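PDB 2HJN: DBF2 kinase activator protein MOB1 from Saccharomyces cerevisiae, which activates the DBF2 protein kinase of the mitotic exit network by binding it, which allows CDC15 to phosphorylate and switch on DBF2 in late anaphase. Local coordinates for residues E99-Q104 / C186-E191; P133-C138 / L177-A182. All coordinates share one frame; numbering follows the deposited sequence.

Both contacts use helix 165-187, and their centres lie about 12 Å apart. Contact 2 is the buried one, set near the middle of the chain, where the helix packs against helix 132-147 through Val136 and Val180 and the touch of Tyr135 on Arg179. The centre of contact 1, partly buried, lies about 16 Å from the chain centre, where the end of helix 165-187 and the start of helix 189-194 meet the loop after helix 75-97; there metal coordination, a His-carboxylate hydrogen bond and a water join a CH-pi contact. The two sites touch directly, since Pro133 packs on the backbone of Cys101 and Ser102, joining the zinc site to the helical body.

Contact 1 (E99-Q104 / C186-E191). With ZN (zinc ion), chain B.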
loop_
_atom_site.group_PDB
_atom_site.type_symbol
_atom_site.label_atom_id
_atom_site.label_comp_id
_atom_site.label_asym_id
_atom_site.label_seq_id
_atom_site.Cartn_x
_atom_site.Cartn_y
_atom_site.Cartn_z
ATOM N N GLU A 99 10.055 4.344 1.516
ATOM C CA GLU A 99 10.963 5.459 1.199
ATOM C C GLU A 99 11.220 6.387 2.383
ATOM O O GLU A 99 12.121 7.201 2.309
ATOM C CB GLU A 99 10.491 6.291 -0.010
ATOM C CG GLU A 99 10.520 5.589 -1.356
ATOM C CD GLU A 99 10.049 6.525 -2.501
ATOM O OE1 GLU A 99 10.713 7.531 -2.786
ATOM O OE2 GLU A 99 8.997 6.272 -3.084
ATOM N N PHE A 100 10.427 6.285 3.456
ATOM C CA PHE A 100 10.594 7.110 4.685
ATOM C C PHE A 100 11.405 6.413 5.791
ATOM O O PHE A 100 11.655 6.989 6.841
ATOM C CB PHE A 100 9.218 7.489 5.242
ATOM C CG PHE A 100 8.295 8.127 4.209
ATOM C CD1 PHE A 100 7.139 7.473 3.789
ATOM C CD2 PHE A 100 8.622 9.339 3.625
ATOM C CE1 PHE A 100 6.296 8.035 2.824
ATOM C CE2 PHE A 100 7.783 9.917 2.653
ATOM C CZ PHE A 100 6.613 9.258 2.257
ATOM N N CYS A 101 11.817 5.173 5.536
ATOM C CA CYS A 101 12.624 4.385 6.487
ATOM C C CYS A 101 13.940 3.950 5.821
ATOM O O CYS A 101 14.007 2.982 5.071
ATOM C CB CYS A 101 11.821 3.200 7.008
ATOM S SG CYS A 101 12.649 2.213 8.249
ATOM N N SER A 102 14.990 4.719 6.097
ATOM C CA SER A 102 16.347 4.462 5.585
ATOM C C SER A 102 17.351 4.291 6.746
ATOM O O SER A 102 17.029 4.548 7.890
ATOM C CB SER A 102 16.828 5.635 4.695
ATOM O OG SER A 102 17.136 6.771 5.495
ATOM N N PRO A 103 18.585 3.828 6.439
ATOM C CA PRO A 103 19.561 3.727 7.504
ATOM C C PRO A 103 19.928 5.072 8.146
ATOM O O PRO A 103 20.467 5.061 9.260
ATOM C CB PRO A 103 20.778 3.148 6.807
ATOM C CG PRO A 103 20.282 2.453 5.695
ATOM C CD PRO A 103 19.128 3.296 5.179
ATOM N N GLN A 104 19.639 6.199 7.472
ATOM C CA GLN A 104 19.822 7.549 8.100
ATOM C C GLN A 104 18.664 8.022 8.938
ATOM O O GLN A 104 18.881 8.676 9.959
ATOM C CB GLN A 104 20.250 8.611 7.066
ATOM C CG GLN A 104 21.423 8.066 6.225
ATOM C CD GLN A 104 22.760 8.121 6.954
ATOM O OE1 GLN A 104 23.397 7.082 7.253
ATOM N NE2 GLN A 104 23.198 9.348 7.257
ATOM N N CYS A 186 5.347 3.212 16.105
ATOM C CA CYS A 186 6.183 4.119 16.920
ATOM C C CYS A 186 7.057 5.100 16.099
ATOM O O CYS A 186 7.429 6.180 16.598
ATOM C CB CYS A 186 7.051 3.349 17.915
ATOM S SG CYS A 186 6.101 2.355 19.088
ATOM N N HIS A 187 7.366 4.763 14.858
ATOM C CA HIS A 187 8.221 5.640 14.063
ATOM C C HIS A 187 7.722 6.127 12.703
ATOM O O HIS A 187 8.290 7.086 12.145
ATOM C CB HIS A 187 9.652 5.057 14.051
ATOM C CG HIS A 187 10.199 4.905 15.447
ATOM N ND1 HIS A 187 10.647 5.979 16.174
ATOM C CD2 HIS A 187 10.218 3.847 16.297
ATOM C CE1 HIS A 187 11.011 5.577 17.378
ATOM N NE2 HIS A 187 10.730 4.291 17.486
ATOM N N HIS A 188 6.649 5.512 12.178
ATOM C CA HIS A 188 6.124 5.944 10.860
ATOM C C HIS A 188 4.632 6.247 10.784
ATOM O O HIS A 188 4.083 6.333 9.690
ATOM C CB HIS A 188 6.550 4.933 9.770
ATOM C CG HIS A 188 8.043 4.807 9.655
ATOM N ND1 HIS A 188 8.829 5.807 9.125
ATOM C CD2 HIS A 188 8.897 3.878 10.146
ATOM C CE1 HIS A 188 10.101 5.463 9.215
ATOM N NE2 HIS A 188 10.175 4.289 9.824
ATOM N N PHE A 189 3.964 6.389 11.921
ATOM C CA PHE A 189 2.484 6.540 11.854
ATOM C C PHE A 189 2.043 7.787 11.104
ATOM O O PHE A 189 0.992 7.737 10.462
ATOM C CB PHE A 189 1.817 6.471 13.220
ATOM C CG PHE A 189 0.286 6.294 13.191
ATOM C CD1 PHE A 189 -0.297 5.010 13.095
ATOM C CD2 PHE A 189 -0.582 7.392 13.343
ATOM C CE1 PHE A 189 -1.706 4.847 13.071
ATOM C CE2 PHE A 189 -1.978 7.211 13.302
ATOM C CZ PHE A 189 -2.538 5.954 13.180
ATOM N N ASN A 190 2.782 8.888 11.232
ATOM C CA ASN A 190 2.450 10.139 10.488
ATOM C C ASN A 190 2.336 9.959 8.976
ATOM O O ASN A 190 1.565 10.646 8.313
ATOM C CB ASN A 190 3.396 11.338 10.783
ATOM C CG ASN A 190 4.901 10.961 10.905
ATOM O OD1 ASN A 190 5.681 11.768 11.439
ATOM N ND2 ASN A 190 5.316 9.765 10.421
ATOM N N GLU A 191 3.104 9.014 8.456
ATOM C CA GLU A 191 3.201 8.799 7.000
ATOM C C GLU A 191 2.052 7.904 6.572
ATOM O O GLU A 191 1.490 8.077 5.523
ATOM C CB GLU A 191 4.574 8.218 6.657
ATOM C CG GLU A 191 5.731 9.279 6.720
ATOM C CD GLU A 191 6.926 8.839 7.568
ATOM O OE1 GLU A 191 6.931 7.716 8.091
ATOM O OE2 GLU A 191 7.885 9.621 7.723
HETATM ZN ZN ZN B . 11.999 3.395 10.205
HETATM O O HOH W 1 11.080 8.782 8.718
#
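The zinc site of the Mob1/phocein fold ties the loop after helix 75-97 to the junction of helices 165-187 and 189-194: Cys101 SG binds zinc at 2.4 Å and His188 NE2 at 2.1 Å, with Cys106 and His183 completing the four ligands. With SG anti to the backbone N (chi1 -176°), Cys101 brings its sulfur to the metal, and its CB lies 3.4 Å from His188 NE2. On the far side of the imidazole, His188 ND1 donates to the syn lone pair of Glu191 OE1 at 2.9 Å, the oxygen lying in the ring plane. Near that plane, the ring edge also meets a backbone oxygen, with His188 CE1 3.2 Å from Phe100 O. Glu191 CG rests over one face of the Phe100 ring, 3.9 Å from its centroid in a CH-pi contact, and the carboxylate is turned only 9° from the ring plane. A water donates to Phe100 O and, weakly, to Glu191 OE2. Without the Glu191 side chain, as with an alanine here, His188 ND1 would probably lose its acceptor and the Phe100 ring its CH-pi partner. Held by zinc at NE2 and by the carboxylate at ND1, the imidazole has little freedom to turn, and the second-shell carboxylate probably makes NE2 a stronger zinc ligand.

Contact 2 (P133-C138 / L177-A182); sequences PKYVEC and LFRVYA. With SO4 (sulfate ion), chain C.
Van der Waals contact between Tyr135 and Arg179 makes one part of this interface, their side chains crossing at about a right angle. The phenol oxygen does the touching: Tyr135 OH lies 3.3 Å from Arg179 CD and 4.1 Å from Arg179 CB, so it meets the aliphatic part of the arginine. A chi1 of -176° turns the Tyr135 ring away from its own backbone N and carries it to helix 165-187, and the ring and guanidinium planes are 73° apart. Met109 and Val130 also pack on Tyr135.

Apolar packing makes the other part. Val136 CG1 and Val180 CG1 approach to 4.4 Å, a methyl-to-methyl contact where the two backbones come nearest, with 6.9 Å between Val136 CA and Val180 CA. This joins helix 132-147 to helix 165-187 within the helical body of the Mob1/phocein fold, and Tyr94 of helix 75-97 packs on both valines.

Ionic hydrogen bonds lie at the outer end of Arg179, whose chain is extended from CG to NE. NH1 of Arg179 donates to sulfate O4 at 2.9 Å and NH2 of Arg179 to sulfate O2 at 3.1 Å, two nearly straight bonds that grip the anion at the guanidinium edge. The sulfate, probably from the crystallisation liquor, has a further hydrogen bond from Arg175, and the two arginines of helix 165-187 form a basic anion site consistent with the phosphopeptide-binding pocket of Mob1 relatives.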
loop_
_atom_site.group_PDB
_atom_site.type_symbol
_atom_site.label_atom_id
_atom_site.label_comp_id
_atom_site.label_asym_id
_atom_site.label_seq_id
_atom_site.Cartn_x
_atom_site.Cartn_y
_atom_site.Cartn_z
ATOM N N PRO A 133 15.543 -0.564 8.283
ATOM C CA PRO A 133 15.257 -1.253 6.986
ATOM C C PRO A 133 16.108 -2.514 6.707
ATOM O O PRO A 133 15.648 -3.429 6.024
ATOM C CB PRO A 133 15.521 -0.159 5.968
ATOM C CG PRO A 133 16.604 0.720 6.666
ATOM C CD PRO A 133 16.125 0.772 8.076
ATOM N N LYS A 134 17.347 -2.576 7.232
ATOM C CA LYS A 134 18.136 -3.793 7.148
ATOM C C LYS A 134 17.501 -4.926 7.929
ATOM O O LYS A 134 17.431 -6.033 7.423
ATOM C CB LYS A 134 19.592 -3.575 7.637
ATOM C CG LYS A 134 20.485 -4.837 7.531
ATOM C CD LYS A 134 20.899 -4.967 6.048
ATOM C CE LYS A 134 21.989 -5.958 5.822
ATOM N NZ LYS A 134 22.497 -5.728 4.440
ATOM N N TYR A 135 17.073 -4.634 9.161
ATOM C CA TYR A 135 16.336 -5.539 10.018
ATOM C C TYR A 135 15.083 -6.117 9.298
ATOM O O TYR A 135 14.900 -7.337 9.199
ATOM C CB TYR A 135 15.894 -4.812 11.304
ATOM C CG TYR A 135 15.210 -5.775 12.267
ATOM C CD1 TYR A 135 13.902 -6.190 12.022
ATOM C CD2 TYR A 135 15.878 -6.328 13.350
ATOM C CE1 TYR A 135 13.259 -7.067 12.831
ATOM C CE2 TYR A 135 15.226 -7.230 14.197
ATOM C CZ TYR A 135 13.911 -7.597 13.904
ATOM O OH TYR A 135 13.193 -8.493 14.670
ATOM N N VAL A 136 14.261 -5.209 8.778
ATOM C CA VAL A 136 12.976 -5.582 8.162
ATOM C C VAL A 136 13.195 -6.443 6.913
ATOM O O VAL A 136 12.616 -7.532 6.777
ATOM C CB VAL A 136 12.087 -4.326 7.899
ATOM C CG1 VAL A 136 10.734 -4.722 7.171
ATOM C CG2 VAL A 136 11.771 -3.662 9.218
ATOM N N GLU A 137 14.137 -6.013 6.080
ATOM C CA GLU A 137 14.554 -6.788 4.935
ATOM C C GLU A 137 14.955 -8.213 5.285
ATOM O O GLU A 137 14.439 -9.160 4.688
ATOM C CB GLU A 137 15.680 -6.044 4.169
ATOM C CG GLU A 137 16.219 -6.765 2.934
ATOM C CD GLU A 137 15.288 -6.724 1.733
ATOM O OE1 GLU A 137 14.625 -5.702 1.566
ATOM O OE2 GLU A 137 15.242 -7.694 0.925
ATOM N N CYS A 138 15.917 -8.373 6.209
ATOM C CA CYS A 138 16.410 -9.686 6.651
ATOM C C CYS A 138 15.277 -10.553 7.213
ATOM O O CYS A 138 15.190 -11.759 6.915
ATOM C CB CYS A 138 17.467 -9.476 7.755
ATOM S SG CYS A 138 19.099 -8.845 7.151
ATOM N N LEU A 177 7.156 -10.944 13.268
ATOM C CA LEU A 177 6.310 -10.030 12.499
ATOM C C LEU A 177 5.742 -8.912 13.382
ATOM O O LEU A 177 5.628 -7.762 12.936
ATOM C CB LEU A 177 5.190 -10.817 11.794
ATOM C CG LEU A 177 5.624 -11.752 10.645
ATOM C CD1 LEU A 177 4.413 -12.509 10.025
ATOM C CD2 LEU A 177 6.437 -11.040 9.550
ATOM N N PHE A 178 5.416 -9.229 14.639
ATOM C CA PHE A 178 4.963 -8.181 15.604
ATOM C C PHE A 178 5.927 -7.023 15.726
ATOM O O PHE A 178 5.474 -5.906 15.732
ATOM C CB PHE A 178 4.624 -8.735 17.019
ATOM C CG PHE A 178 3.968 -7.695 17.946
ATOM C CD1 PHE A 178 2.584 -7.685 18.149
ATOM C CD2 PHE A 178 4.756 -6.758 18.629
ATOM C CE1 PHE A 178 1.986 -6.736 18.977
ATOM C CE2 PHE A 178 4.160 -5.757 19.452
ATOM C CZ PHE A 178 2.785 -5.756 19.617
ATOM N N ARG A 179 7.242 -7.287 15.842
ATOM C CA ARG A 179 8.277 -6.234 15.909
ATOM C C ARG A 179 8.202 -5.237 14.717
ATOM O O ARG A 179 8.595 -4.086 14.863
ATOM C CB ARG A 179 9.696 -6.870 15.937
ATOM C CG ARG A 179 9.921 -7.737 17.228
ATOM C CD ARG A 179 11.182 -8.578 17.332
ATOM N NE ARG A 179 10.986 -9.451 18.488
ATOM C CZ ARG A 179 11.492 -10.663 18.647
ATOM N NH1 ARG A 179 12.268 -11.182 17.725
ATOM N NH2 ARG A 179 11.219 -11.353 19.766
ATOM N N VAL A 180 7.751 -5.712 13.544
ATOM C CA VAL A 180 7.575 -4.830 12.346
ATOM C C VAL A 180 6.401 -3.895 12.580
ATOM O O VAL A 180 6.506 -2.687 12.323
ATOM C CB VAL A 180 7.375 -5.639 11.037
ATOM C CG1 VAL A 180 7.272 -4.674 9.838
ATOM C CG2 VAL A 180 8.563 -6.665 10.835
ATOM N N TYR A 181 5.289 -4.422 13.087
ATOM C CA TYR A 181 4.159 -3.530 13.472
ATOM C C TYR A 181 4.621 -2.497 14.496
ATOM O O TYR A 181 4.240 -1.313 14.398
ATOM C CB TYR A 181 2.986 -4.312 14.109
ATOM C CG TYR A 181 2.019 -4.958 13.142
ATOM C CD1 TYR A 181 1.215 -4.195 12.300
ATOM C CD2 TYR A 181 1.883 -6.349 13.112
ATOM C CE1 TYR A 181 0.309 -4.827 11.434
ATOM C CE2 TYR A 181 1.007 -6.965 12.276
ATOM C CZ TYR A 181 0.217 -6.205 11.444
ATOM O OH TYR A 181 -0.657 -6.874 10.664
ATOM N N ALA A 182 5.448 -2.936 15.449
ATOM C CA ALA A 182 5.901 -2.010 16.511
ATOM C C ALA A 182 6.707 -0.837 15.930
ATOM O O ALA A 182 6.533 0.334 16.342
ATOM C CB ALA A 182 6.700 -2.746 17.624
HETATM S S SO4 C . 12.927 -14.896 18.752
HETATM O O1 SO4 C . 11.909 -15.878 18.360
HETATM O O2 SO4 C . 12.387 -14.185 19.924
HETATM O O3 SO4 C . 14.232 -15.499 18.964
HETATM O O4 SO4 C . 13.215 -13.901 17.735
#